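Hypothetical protein Atu0240 (Agrobacterium tumefaciens str. C58, PDB 2GAX) is of unknown function but belongs to the DUF2000 family of the PTH2 clan, so it may share ancestry with type 2 peptidyl-tRNA hydrolases. Local coordinates at residues A[6-11]-A[114-119]; A[69-74]-A[129-134]; A[23-28]-A[83-88]. All coordinates share one frame; numbering follows the deposited sequence.

In the fold
Interaction 1 is the antiparallel pairing of strands 4-11 and 112-120 in the middle of the sheet, and the other two contacts lie about 9 Å from it, centre to centre. Interaction 2 belongs to the face under helix 65-77, where CE of Met115 comes within 3.5 Å of CG2 of Ile71. Interaction 3 belongs to the opposite face, beneath helix 16-33, and involves the outermost strand 83-86. Arg11 NH1 and Glu87 OE1 form a salt bridge of 2.8 Å between interactions 1 and 3. Interactions 2 and 3, about 15 Å apart between centres, still touch through His72 and Leu84. A phosphate ion, probably from the crystallisation liquor, binds Arg118 of interaction 1.

Interaction 1 of 3, residues A[6-11]-A[114-119]; sequences IAVILR and GMALRA
Ala7 with Leu117 and Ile9 with Met115 are the two hydrogen-bonded pairs that zip these antiparallel strands together, their axes 4.6 Å apart. Each pair exchanges two backbone bonds. The shortest runs from Ile9 N to Met115 O at 2.7 Å and is almost straight, 177° at the hydrogen; its reciprocal, Met115 N to Ile9 O at 2.9 Å, is more bent. Val8-Ala116 lies between them, Leu10-Gly114 and Ile6-Arg118 beyond either end, and CA-H groups lean on carbonyls already in use: Ala116 CA sits 3.1 Å from Ala7 O, and Gly114 CA is equally close to Ile9 O.

The apolar side chains divide by face. On one, Leu117 takes a chi1 of 73°, setting CG between its own backbone N and carbonyl carbon; from there CD2 reaches 3.9 Å from Ala7 CB and the same distance from Ile9 CD1. Ile9 CD1 lies 4.2 Å from the CE methyl of the selenomethionine Met115, and helix 65-77 packs on Ile9 and Met115. On the other face Val8 CG2 meets Ala116 CB, and helix 16-33 packs over Leu10 and Ala116.

In Arg118, CG stands anti to the backbone N and the chain runs straight on to NE, so that CB, CG and CD pass obliquely across CG1 of Ile6. The polar end goes beyond the strands, NE to Gln56 and NH2 to the phosphate ion. Strand 4-11 is bonded along its other edge to strand 58-63, making this pair the central part of a mixed sheet with helices on both faces, a three-layer alpha/beta/alpha sandwich.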
ATOM      1  N   ILE A   6      -7.597   0.400  -5.991  1.00 31.12           N
ATOM      2  CA  ILE A   6      -6.549   0.601  -4.976  1.00 29.44           C
ATOM      3  C   ILE A   6      -6.597  -0.537  -3.957  1.00 29.46           C
ATOM      4  O   ILE A   6      -7.625  -0.788  -3.327  1.00 29.69           O
ATOM      5  CB  ILE A   6      -6.667   1.979  -4.244  1.00 28.74           C
ATOM      6  CG1 ILE A   6      -6.600   3.135  -5.240  1.00 27.88           C
ATOM      7  CG2 ILE A   6      -5.546   2.148  -3.215  1.00 27.93           C
ATOM      8  CD1 ILE A   6      -6.844   4.492  -4.614  1.00 29.11           C
ATOM      9  N   ALA A   7      -5.474  -1.229  -3.807  1.00 29.19           N
ATOM     10  CA  ALA A   7      -5.374  -2.326  -2.884  1.00 28.88           C
ATOM     11  C   ALA A   7      -4.162  -2.161  -1.988  1.00 28.64           C
ATOM     12  O   ALA A   7      -3.095  -1.728  -2.437  1.00 28.23           O
ATOM     13  CB  ALA A   7      -5.304  -3.639  -3.629  1.00 28.96           C
ATOM     14  N   VAL A   8      -4.354  -2.497  -0.718  1.00 28.73           N
ATOM     15  CA  VAL A   8      -3.282  -2.546   0.265  1.00 29.01           C
ATOM     16  C   VAL A   8      -3.167  -3.994   0.744  1.00 28.79           C
ATOM     17  O   VAL A   8      -4.168  -4.579   1.130  1.00 29.23           O
ATOM     18  CB  VAL A   8      -3.626  -1.659   1.482  1.00 28.86           C
ATOM     19  CG1 VAL A   8      -2.577  -1.821   2.590  1.00 29.98           C
ATOM     20  CG2 VAL A   8      -3.784  -0.198   1.075  1.00 29.86           C
ATOM     21  N   ILE A   9      -1.962  -4.568   0.715  1.00 29.33           N
ATOM     22  CA  ILE A   9      -1.724  -5.934   1.203  1.00 29.86           C
ATOM     23  C   ILE A   9      -0.682  -5.953   2.328  1.00 30.14           C
ATOM     24  O   ILE A   9       0.480  -5.573   2.138  1.00 29.65           O
ATOM     25  CB  ILE A   9      -1.288  -6.947   0.084  1.00 30.09           C
ATOM     26  CG1 ILE A   9      -2.111  -6.802  -1.191  1.00 30.10           C
ATOM     27  CG2 ILE A   9      -1.383  -8.399   0.581  1.00 29.64           C
ATOM     28  CD1 ILE A   9      -1.480  -5.902  -2.268  1.00 31.41           C
ATOM     29  N   LEU A  10      -1.108  -6.432   3.495  1.00 30.35           N
ATOM     30  CA  LEU A  10      -0.278  -6.448   4.691  1.00 30.30           C
ATOM     31  C   LEU A  10       0.163  -7.856   5.048  1.00 30.90           C
ATOM     32  O   LEU A  10      -0.508  -8.828   4.713  1.00 31.51           O
ATOM     33  CB  LEU A  10      -1.063  -5.841   5.861  1.00 30.77           C
ATOM     34  CG  LEU A  10      -1.546  -4.406   5.602  1.00 30.05           C
ATOM     35  CD1 LEU A  10      -2.536  -3.967   6.662  1.00 29.03           C
ATOM     36  CD2 LEU A  10      -0.365  -3.416   5.491  1.00 30.13           C
ATOM     37  N   ARG A  11       1.305  -7.976   5.711  1.00 31.04           N
ATOM     38  CA  ARG A  11       1.726  -9.290   6.198  1.00 31.59           C
ATOM     39  C   ARG A  11       0.871  -9.600   7.430  1.00 32.29           C
ATOM     40  O   ARG A  11       0.792  -8.779   8.340  1.00 32.36           O
ATOM     41  CB  ARG A  11       3.224  -9.309   6.522  1.00 31.04           C
ATOM     42  CG  ARG A  11       3.808 -10.733   6.529  1.00 31.21           C
ATOM     43  CD  ARG A  11       5.294 -10.725   6.803  1.00 32.46           C
ATOM     44  NE  ARG A  11       5.611 -10.365   8.188  1.00 31.01           N
ATOM     45  CZ  ARG A  11       6.830 -10.033   8.607  1.00 31.84           C
ATOM     46  NH1 ARG A  11       7.845 -10.002   7.758  1.00 32.72           N
ATOM     47  NH2 ARG A  11       7.043  -9.716   9.875  1.00 32.47           N
ATOM     48  N   GLY A 114       4.294  -4.893   3.797  1.00 27.33           N
ATOM     49  CA  GLY A 114       3.119  -4.288   3.175  1.00 26.34           C
ATOM     50  C   GLY A 114       3.425  -3.771   1.790  1.00 26.75           C
ATOM     51  O   GLY A 114       4.561  -3.421   1.496  1.00 25.64           O
HETATM   52  N   MSE A 115       2.395  -3.740   0.954  1.00 27.50           N
HETATM   53  CA  MSE A 115       2.461  -3.161  -0.382  1.00 30.52           C
HETATM   54  C   MSE A 115       1.107  -2.566  -0.719  1.00 28.40           C
HETATM   55  O   MSE A 115       0.068  -3.078  -0.289  1.00 28.18           O
HETATM   56  CB  MSE A 115       2.820  -4.219  -1.422  1.00 29.78           C
HETATM   57  CG  MSE A 115       3.053  -3.667  -2.827  1.00 33.57           C
HETATM   58 SE   MSE A 115       3.439  -5.108  -4.132  1.00 42.83          SE
HETATM   59  CE  MSE A 115       1.672  -5.300  -4.940  1.00 39.53           C
ATOM     60  N   ALA A 116       1.113  -1.476  -1.471  1.00 27.42           N
ATOM     61  CA  ALA A 116      -0.121  -0.934  -2.015  1.00 26.66           C
ATOM     62  C   ALA A 116       0.102  -0.637  -3.458  1.00 26.79           C
ATOM     63  O   ALA A 116       1.200  -0.251  -3.861  1.00 26.30           O
ATOM     64  CB  ALA A 116      -0.545   0.345  -1.310  1.00 26.03           C
ATOM     65  N   LEU A 117      -0.973  -0.745  -4.219  1.00 26.65           N
ATOM     66  CA  LEU A 117      -0.929  -0.421  -5.636  1.00 27.69           C
ATOM     67  C   LEU A 117      -2.257   0.165  -6.092  1.00 28.25           C
ATOM     68  O   LEU A 117      -3.307  -0.058  -5.460  1.00 28.16           O
ATOM     69  CB  LEU A 117      -0.572  -1.668  -6.445  1.00 27.86           C
ATOM     70  CG  LEU A 117      -1.593  -2.800  -6.641  1.00 28.05           C
ATOM     71  CD1 LEU A 117      -1.199  -3.666  -7.858  1.00 28.47           C
ATOM     72  CD2 LEU A 117      -1.782  -3.655  -5.384  1.00 30.41           C
ATOM     73  N   ARG A 118      -2.187   0.927  -7.178  1.00 29.47           N
ATOM     74  CA  ARG A 118      -3.345   1.400  -7.913  1.00 30.86           C
ATOM     75  C   ARG A 118      -3.067   1.087  -9.381  1.00 32.12           C
ATOM     76  O   ARG A 118      -2.102   1.606  -9.962  1.00 32.32           O
ATOM     77  CB  ARG A 118      -3.530   2.901  -7.738  1.00 30.48           C
ATOM     78  CG  ARG A 118      -4.635   3.502  -8.617  1.00 30.26           C
ATOM     79  CD  ARG A 118      -4.753   5.003  -8.379  1.00 32.64           C
ATOM     80  NE  ARG A 118      -5.958   5.546  -8.999  1.00 33.14           N
ATOM     81  CZ  ARG A 118      -6.044   5.918 -10.278  1.00 34.71           C
ATOM     82  NH1 ARG A 118      -4.983   5.841 -11.079  1.00 33.22           N
ATOM     83  NH2 ARG A 118      -7.192   6.400 -10.744  1.00 36.15           N
ATOM     84  N   ALA A 119      -3.905   0.242  -9.973  1.00 33.61           N
ATOM     85  CA  ALA A 119      -3.737  -0.145 -11.372  1.00 35.12           C
ATOM     86  C   ALA A 119      -5.057  -0.611 -11.975  1.00 36.61           C
ATOM     87  O   ALA A 119      -6.026  -0.853 -11.249  1.00 35.95           O
ATOM     88  CB  ALA A 119      -2.704  -1.244 -11.490  1.00 35.22           C
TER

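Interaction 2 of 3, residues A[69-74]-A[129-134]; sequences RKIHQR and KGAKLH
Lys70 and Arg74, one helical turn apart, both send their side chains to the carbonyl oxygen of Lys129. Lys70 NZ is 3.1 Å from Lys129 O and approaches in the carbonyl plane. Its chain leaves the helix with a chi1 of 44°, runs extended, then bends at the last torsion, swinging the ammonium group round; Ala67 O is a second acceptor. Arg74 is stretched out from CG to NE, and its NH1 lies 3.0 Å from Lys129 O, using a lone pair of that oxygen, although the oxygen sits 20° out of the guanidinium plane. The same NH1 also donates to Ile127 O at the end of helix 121-127, so two carbonyls anchor it. CB of Lys129 rests over one face of the guanidinium group, 3.8 Å from NH1.

Helix 65-77 is the connection of a beta-alpha-beta crossover from strand 58-63 over strands 4-11 and 112-120 to strand 83-86, parallel to the first, and here it is tied to the chain leading from helix 121-127 into the edge strand 132-133. Lys129 itself points its extended side chain away from the helix, leaving Arg74 NH2 and Lys129 NZ 5.7 Å apart.

Nearer the sheet, Ile71 CD1 meets Ala131 CB at 3.9 Å, and both residues also pack on Ile9 of strand 4-11. Gly130, with a phi of 110°, turns the chain between the gripped carbonyl and this methyl.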
ATOM      1  N   ARG A  69       5.574 -11.981  -1.124  1.00 34.72           N
ATOM      2  CA  ARG A  69       6.687 -11.955  -2.066  1.00 34.90           C
ATOM      3  C   ARG A  69       6.238 -12.126  -3.522  1.00 35.19           C
ATOM      4  O   ARG A  69       6.647 -11.344  -4.379  1.00 34.99           O
ATOM      5  CB  ARG A  69       7.741 -13.013  -1.719  1.00 34.87           C
ATOM      6  CG  ARG A  69       8.977 -12.927  -2.618  1.00 35.41           C
ATOM      7  CD  ARG A  69       9.994 -14.003  -2.318  1.00 35.07           C
ATOM      8  NE  ARG A  69      10.144 -14.222  -0.882  1.00 36.81           N
ATOM      9  CZ  ARG A  69      10.820 -13.420  -0.064  1.00 36.12           C
ATOM     10  NH1 ARG A  69      11.424 -12.327  -0.532  1.00 34.93           N
ATOM     11  NH2 ARG A  69      10.891 -13.716   1.229  1.00 34.69           N
ATOM     12  N   LYS A  70       5.397 -13.129  -3.802  1.00 35.14           N
ATOM     13  CA  LYS A  70       4.943 -13.349  -5.179  1.00 35.88           C
ATOM     14  C   LYS A  70       4.089 -12.193  -5.707  1.00 34.84           C
ATOM     15  O   LYS A  70       4.221 -11.809  -6.866  1.00 34.63           O
ATOM     16  CB  LYS A  70       4.244 -14.709  -5.366  1.00 35.96           C
ATOM     17  CG  LYS A  70       3.258 -15.069  -4.278  1.00 39.10           C
ATOM     18  CD  LYS A  70       2.327 -16.235  -4.691  1.00 38.72           C
ATOM     19  CE  LYS A  70       1.094 -16.325  -3.755  1.00 41.48           C
ATOM     20  NZ  LYS A  70       0.412 -14.988  -3.513  1.00 40.29           N
ATOM     21  N   ILE A  71       3.237 -11.639  -4.845  1.00 34.07           N
ATOM     22  CA  ILE A  71       2.444 -10.442  -5.158  1.00 33.71           C
ATOM     23  C   ILE A  71       3.374  -9.285  -5.544  1.00 33.85           C
ATOM     24  O   ILE A  71       3.184  -8.634  -6.577  1.00 33.55           O
ATOM     25  CB  ILE A  71       1.502 -10.063  -3.978  1.00 34.15           C
ATOM     26  CG1 ILE A  71       0.373 -11.101  -3.859  1.00 33.51           C
ATOM     27  CG2 ILE A  71       0.919  -8.664  -4.180  1.00 33.57           C
ATOM     28  CD1 ILE A  71      -0.462 -11.032  -2.574  1.00 33.76           C
ATOM     29  N   HIS A  72       4.393  -9.054  -4.720  1.00 33.32           N
ATOM     30  CA  HIS A  72       5.455  -8.105  -5.039  1.00 33.66           C
ATOM     31  C   HIS A  72       6.062  -8.404  -6.431  1.00 33.56           C
ATOM     32  O   HIS A  72       6.078  -7.544  -7.317  1.00 33.62           O
ATOM     33  CB  HIS A  72       6.502  -8.139  -3.924  1.00 33.20           C
ATOM     34  CG  HIS A  72       7.676  -7.237  -4.147  1.00 32.88           C
ATOM     35  ND1 HIS A  72       8.873  -7.414  -3.484  1.00 32.50           N
ATOM     36  CD2 HIS A  72       7.845  -6.155  -4.945  1.00 32.34           C
ATOM     37  CE1 HIS A  72       9.727  -6.484  -3.867  1.00 31.37           C
ATOM     38  NE2 HIS A  72       9.131  -5.712  -4.759  1.00 33.02           N
ATOM     39  N   GLN A  73       6.525  -9.639  -6.620  1.00 33.80           N
ATOM     40  CA  GLN A  73       7.055 -10.108  -7.911  1.00 34.15           C
ATOM     41  C   GLN A  73       6.088  -9.944  -9.090  1.00 33.83           C
ATOM     42  O   GLN A  73       6.492  -9.514 -10.165  1.00 33.76           O
ATOM     43  CB  GLN A  73       7.532 -11.567  -7.775  1.00 34.45           C
ATOM     44  CG  GLN A  73       8.756 -11.697  -6.860  1.00 35.77           C
ATOM     45  CD  GLN A  73       9.075 -13.126  -6.463  1.00 36.70           C
ATOM     46  OE1 GLN A  73       8.180 -13.964  -6.320  1.00 42.20           O
ATOM     47  NE2 GLN A  73      10.353 -13.414  -6.279  1.00 40.21           N
ATOM     48  N   ARG A  74       4.816 -10.261  -8.888  1.00 33.16           N
ATOM     49  CA  ARG A  74       3.809 -10.079  -9.927  1.00 33.19           C
ATOM     50  C   ARG A  74       3.656  -8.609 -10.317  1.00 32.79           C
ATOM     51  O   ARG A  74       3.489  -8.313 -11.494  1.00 32.53           O
ATOM     52  CB  ARG A  74       2.450 -10.628  -9.504  1.00 33.20           C
ATOM     53  CG  ARG A  74       2.372 -12.134  -9.322  1.00 34.68           C
ATOM     54  CD  ARG A  74       0.931 -12.555  -9.395  1.00 37.95           C
ATOM     55  NE  ARG A  74       0.734 -13.931  -8.949  1.00 41.72           N
ATOM     56  CZ  ARG A  74       0.205 -14.276  -7.780  1.00 42.70           C
ATOM     57  NH1 ARG A  74      -0.202 -13.350  -6.921  1.00 42.07           N
ATOM     58  NH2 ARG A  74       0.065 -15.561  -7.480  1.00 44.95           N
ATOM     59  N   LYS A 129      -3.668 -12.130  -6.375  1.00 41.75           N
ATOM     60  CA  LYS A 129      -4.138 -13.521  -6.241  1.00 43.05           C
ATOM     61  C   LYS A 129      -3.492 -14.235  -5.057  1.00 43.26           C
ATOM     62  O   LYS A 129      -2.268 -14.210  -4.886  1.00 43.41           O
ATOM     63  CB  LYS A 129      -3.879 -14.305  -7.529  1.00 43.29           C
ATOM     64  CG  LYS A 129      -4.573 -15.663  -7.608  1.00 45.64           C
ATOM     65  CD  LYS A 129      -4.125 -16.399  -8.866  1.00 48.21           C
ATOM     66  CE  LYS A 129      -4.609 -17.836  -8.897  1.00 49.37           C
ATOM     67  NZ  LYS A 129      -4.041 -18.542 -10.077  1.00 51.73           N
ATOM     68  N   GLY A 130      -4.323 -14.869  -4.241  1.00 43.94           N
ATOM     69  CA  GLY A 130      -3.840 -15.588  -3.073  1.00 44.29           C
ATOM     70  C   GLY A 130      -4.226 -14.894  -1.779  1.00 44.71           C
ATOM     71  O   GLY A 130      -4.643 -15.557  -0.816  1.00 44.86           O
ATOM     72  N   ALA A 131      -4.100 -13.565  -1.771  1.00 44.13           N
ATOM     73  CA  ALA A 131      -4.375 -12.742  -0.591  1.00 44.22           C
ATOM     74  C   ALA A 131      -5.831 -12.819  -0.127  1.00 44.07           C
ATOM     75  O   ALA A 131      -6.740 -13.017  -0.925  1.00 44.15           O
ATOM     76  CB  ALA A 131      -3.977 -11.283  -0.856  1.00 44.06           C
ATOM     77  N   LYS A 132      -6.034 -12.661   1.176  1.00 43.81           N
ATOM     78  CA  LYS A 132      -7.364 -12.658   1.779  1.00 43.47           C
ATOM     79  C   LYS A 132      -7.755 -11.225   2.154  1.00 42.77           C
ATOM     80  O   LYS A 132      -6.932 -10.488   2.698  1.00 42.32           O
ATOM     81  CB  LYS A 132      -7.333 -13.541   3.034  1.00 44.06           C
ATOM     82  CG  LYS A 132      -8.608 -13.581   3.861  1.00 45.67           C
ATOM     83  CD  LYS A 132      -9.746 -14.392   3.212  1.00 47.81           C
ATOM     84  CE  LYS A 132     -11.040 -14.298   4.040  1.00 47.70           C
ATOM     85  NZ  LYS A 132     -11.409 -12.883   4.404  1.00 48.90           N
ATOM     86  N   LEU A 133      -8.995 -10.828   1.866  1.00 41.45           N
ATOM     87  CA  LEU A 133      -9.524  -9.578   2.416  1.00 40.98           C
ATOM     88  C   LEU A 133      -9.387  -9.553   3.940  1.00 39.96           C
ATOM     89  O   LEU A 133      -9.558 -10.573   4.597  1.00 39.87           O
ATOM     90  CB  LEU A 133     -10.987  -9.393   2.044  1.00 41.19           C
ATOM     91  CG  LEU A 133     -11.238  -8.215   1.115  1.00 42.27           C
ATOM     92  CD1 LEU A 133     -10.908  -8.596  -0.315  1.00 43.58           C
ATOM     93  CD2 LEU A 133     -12.682  -7.776   1.258  1.00 43.80           C
ATOM     94  N   HIS A 134      -9.074  -8.386   4.492  1.00 38.69           N
ATOM     95  CA  HIS A 134      -8.790  -8.301   5.908  1.00 38.31           C
ATOM     96  C   HIS A 134     -10.068  -8.323   6.729  1.00 38.34           C
ATOM     97  O   HIS A 134     -11.085  -7.736   6.343  1.00 37.80           O
ATOM     98  CB  HIS A 134      -7.967  -7.052   6.248  1.00 37.70           C
ATOM     99  CG  HIS A 134      -7.186  -7.177   7.518  1.00 36.71           C
ATOM    100  ND1 HIS A 134      -7.786  -7.299   8.754  1.00 34.78           N
ATOM    101  CD2 HIS A 134      -5.851  -7.198   7.745  1.00 36.65           C
ATOM    102  CE1 HIS A 134      -6.856  -7.404   9.684  1.00 35.98           C
ATOM    103  NE2 HIS A 134      -5.673  -7.338   9.099  1.00 35.47           N
TER

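Interaction 3 of 3, residues A[23-28]-A[83-88]; sequences TAFLMS and SLYIEE
Leu26 and Ser83 form the close-fitting part of this contact. CD2 of Leu26 comes down on the backbone of the strand, 3.5 Å from Ser83 C, and also nears Ser83 CB and Leu84 N. A chi1 of -66° sets CG of Leu26 anti to its carbonyl carbon, and the end of the side chain reaches the strand although its base does not aim straight at it. CD2 also nears CB of Tyr85, and the side chain touches Val8 of strand 4-11, so this leucine is buried between helix and sheet.

A polar bond fastens the same spot. Ser83 OG donates to Leu26 O at 2.9 Å, in the carbonyl plane and on a lone pair, giving this helix carbonyl a partner on the strand. Helix 16-33 joins the parallel strands 4-11 and 58-63 in a beta-alpha-beta unit, with the small hairpin 42-43/49-50 inserted before strand 58-63, yet here it reaches across the face of the sheet to the outermost strand 83-86. Residues 23-28 run at 148° to that strand, closer to antiparallel than parallel. Strand 83-86 is itself held to strand 112-120 by backbone bonds.

At the neighbouring Phe25, on the more exposed side of the contact, the fit is looser. Phe25 and Tyr85 make an offset edge-to-face pair, the edge of the tyrosine toward the face of the phenylalanine, with centroids 6.0 Å apart and planes at 68°. Tyr85 CE1 is 3.9 Å from Phe25 CB, which lies in the plane of the tyrosine ring at its edge. Tyr85 is buried, meeting Phe90 besides, whereas Phe25 is exposed.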
ATOM      1  N   THR A  23       0.037   0.908   6.690  1.00 24.06           N
ATOM      2  CA  THR A  23      -1.068   1.328   5.800  1.00 24.52           C
ATOM      3  C   THR A  23      -0.971   2.829   5.547  1.00 24.98           C
ATOM      4  O   THR A  23      -1.109   3.286   4.404  1.00 25.50           O
ATOM      5  CB  THR A  23      -2.451   0.961   6.369  1.00 24.47           C
ATOM      6  OG1 THR A  23      -2.569  -0.470   6.415  1.00 24.86           O
ATOM      7  CG2 THR A  23      -3.614   1.545   5.509  1.00 25.20           C
ATOM      8  N   ALA A  24      -0.688   3.571   6.614  1.00 24.14           N
ATOM      9  CA  ALA A  24      -0.585   5.021   6.532  1.00 24.34           C
ATOM     10  C   ALA A  24       0.533   5.409   5.562  1.00 24.89           C
ATOM     11  O   ALA A  24       0.318   6.222   4.649  1.00 24.95           O
ATOM     12  CB  ALA A  24      -0.341   5.596   7.902  1.00 24.64           C
ATOM     13  N   PHE A  25       1.712   4.807   5.744  1.00 24.06           N
ATOM     14  CA  PHE A  25       2.841   5.092   4.863  1.00 24.80           C
ATOM     15  C   PHE A  25       2.615   4.654   3.428  1.00 24.33           C
ATOM     16  O   PHE A  25       2.862   5.414   2.491  1.00 23.35           O
ATOM     17  CB  PHE A  25       4.113   4.485   5.424  1.00 25.33           C
ATOM     18  CG  PHE A  25       4.714   5.300   6.518  1.00 25.66           C
ATOM     19  CD1 PHE A  25       5.539   6.379   6.214  1.00 28.88           C
ATOM     20  CD2 PHE A  25       4.441   5.019   7.847  1.00 25.78           C
ATOM     21  CE1 PHE A  25       6.097   7.162   7.232  1.00 27.98           C
ATOM     22  CE2 PHE A  25       5.005   5.792   8.874  1.00 28.39           C
ATOM     23  CZ  PHE A  25       5.833   6.851   8.564  1.00 26.78           C
ATOM     24  N   LEU A  26       2.103   3.444   3.246  1.00 24.36           N
ATOM     25  CA  LEU A  26       1.807   2.985   1.884  1.00 24.75           C
ATOM     26  C   LEU A  26       0.860   3.928   1.118  1.00 24.59           C
ATOM     27  O   LEU A  26       1.069   4.209  -0.069  1.00 24.46           O
ATOM     28  CB  LEU A  26       1.233   1.568   1.907  1.00 24.90           C
ATOM     29  CG  LEU A  26       2.178   0.450   2.388  1.00 24.64           C
ATOM     30  CD1 LEU A  26       1.375  -0.814   2.583  1.00 24.11           C
ATOM     31  CD2 LEU A  26       3.351   0.209   1.418  1.00 24.95           C
HETATM   32  N   MSE A  27      -0.178   4.397   1.799  1.00 24.96           N
HETATM   33  CA  MSE A  27      -1.186   5.256   1.193  1.00 25.52           C
HETATM   34  C   MSE A  27      -0.609   6.617   0.837  1.00 25.57           C
HETATM   35  O   MSE A  27      -1.025   7.229  -0.158  1.00 25.10           O
HETATM   36  CB  MSE A  27      -2.390   5.413   2.127  1.00 27.25           C
HETATM   37  CG  MSE A  27      -3.406   4.284   1.980  1.00 31.47           C
HETATM   38 SE   MSE A  27      -4.146   4.247   0.121  1.00 43.49          SE
HETATM   39  CE  MSE A  27      -4.717   5.960  -0.023  1.00 34.50           C
ATOM     40  N   SER A  28       0.351   7.086   1.631  1.00 25.07           N
ATOM     41  CA  SER A  28       1.006   8.375   1.330  1.00 24.84           C
ATOM     42  C   SER A  28       1.680   8.300  -0.043  1.00 25.32           C
ATOM     43  O   SER A  28       1.664   9.279  -0.825  1.00 25.66           O
ATOM     44  CB  SER A  28       1.978   8.786   2.453  1.00 24.20           C
ATOM     45  OG  SER A  28       3.170   8.031   2.461  1.00 22.33           O
ATOM     46  N   SER A  83       3.757   1.225  -3.772  1.00 26.43           N
ATOM     47  CA  SER A  83       4.331   1.562  -2.458  1.00 26.06           C
ATOM     48  C   SER A  83       4.753   0.266  -1.776  1.00 26.01           C
ATOM     49  O   SER A  83       4.053  -0.732  -1.870  1.00 25.85           O
ATOM     50  CB  SER A  83       3.305   2.279  -1.581  1.00 26.24           C
ATOM     51  OG  SER A  83       2.769   3.394  -2.264  1.00 27.60           O
ATOM     52  N   LEU A  84       5.882   0.289  -1.072  1.00 26.30           N
ATOM     53  CA  LEU A  84       6.436  -0.914  -0.453  1.00 26.11           C
ATOM     54  C   LEU A  84       7.084  -0.587   0.883  1.00 26.49           C
ATOM     55  O   LEU A  84       7.712   0.467   1.040  1.00 25.07           O
ATOM     56  CB  LEU A  84       7.445  -1.601  -1.372  1.00 27.12           C
ATOM     57  CG  LEU A  84       7.627  -3.115  -1.167  1.00 26.64           C
ATOM     58  CD1 LEU A  84       6.451  -3.917  -1.669  1.00 30.37           C
ATOM     59  CD2 LEU A  84       8.927  -3.603  -1.781  1.00 28.00           C
ATOM     60  N   TYR A  85       6.919  -1.504   1.830  1.00 26.47           N
ATOM     61  CA  TYR A  85       7.391  -1.334   3.204  1.00 27.22           C
ATOM     62  C   TYR A  85       7.967  -2.685   3.623  1.00 27.27           C
ATOM     63  O   TYR A  85       7.279  -3.706   3.533  1.00 28.19           O
ATOM     64  CB  TYR A  85       6.193  -0.960   4.088  1.00 27.36           C
ATOM     65  CG  TYR A  85       6.494  -0.282   5.412  1.00 28.15           C
ATOM     66  CD1 TYR A  85       5.966   0.984   5.702  1.00 28.21           C
ATOM     67  CD2 TYR A  85       7.291  -0.905   6.386  1.00 28.85           C
ATOM     68  CE1 TYR A  85       6.233   1.618   6.930  1.00 28.37           C
ATOM     69  CE2 TYR A  85       7.548  -0.291   7.604  1.00 27.34           C
ATOM     70  CZ  TYR A  85       7.026   0.960   7.866  1.00 28.23           C
ATOM     71  OH  TYR A  85       7.286   1.549   9.086  1.00 31.14           O
ATOM     72  N   ILE A  86       9.235  -2.695   4.030  1.00 27.19           N
ATOM     73  CA  ILE A  86       9.917  -3.921   4.468  1.00 27.40           C
ATOM     74  C   ILE A  86      10.094  -3.904   5.989  1.00 28.19           C
ATOM     75  O   ILE A  86      10.047  -2.849   6.607  1.00 27.81           O
ATOM     76  CB  ILE A  86      11.301  -4.161   3.766  1.00 26.77           C
ATOM     77  CG1 ILE A  86      12.323  -3.058   4.113  1.00 26.64           C
ATOM     78  CG2 ILE A  86      11.136  -4.268   2.241  1.00 28.08           C
ATOM     79  CD1 ILE A  86      13.771  -3.426   3.772  1.00 26.48           C
ATOM     80  N   GLU A  87      10.295  -5.085   6.569  1.00 29.14           N
ATOM     81  CA  GLU A  87      10.397  -5.251   8.016  1.00 30.50           C
ATOM     82  C   GLU A  87      11.462  -4.363   8.664  1.00 30.34           C
ATOM     83  O   GLU A  87      11.240  -3.796   9.739  1.00 29.67           O
ATOM     84  CB  GLU A  87      10.680  -6.718   8.341  1.00 31.00           C
ATOM     85  CG  GLU A  87      10.474  -7.093   9.818  1.00 32.77           C
ATOM     86  CD  GLU A  87      10.707  -8.573  10.073  1.00 33.27           C
ATOM     87  OE1 GLU A  87      10.088  -9.400   9.385  1.00 34.52           O
ATOM     88  OE2 GLU A  87      11.533  -8.904  10.959  1.00 39.75           O
ATOM     89  N   GLU A  88      12.611  -4.244   8.000  1.00 30.13           N
ATOM     90  CA  GLU A  88      13.740  -3.511   8.543  1.00 30.68           C
ATOM     91  C   GLU A  88      13.434  -2.036   8.718  1.00 30.90           C
ATOM     92  O   GLU A  88      14.085  -1.374   9.513  1.00 31.01           O
ATOM     93  CB  GLU A  88      14.987  -3.690   7.679  1.00 30.76           C
ATOM     94  CG  GLU A  88      15.691  -5.030   7.822  1.00 31.10           C
ATOM     95  CD  GLU A  88      15.000  -6.183   7.113  1.00 34.57           C
ATOM     96  OE1 GLU A  88      14.003  -5.973   6.380  1.00 34.53           O
ATOM     97  OE2 GLU A  88      15.473  -7.318   7.284  1.00 36.03           O
TER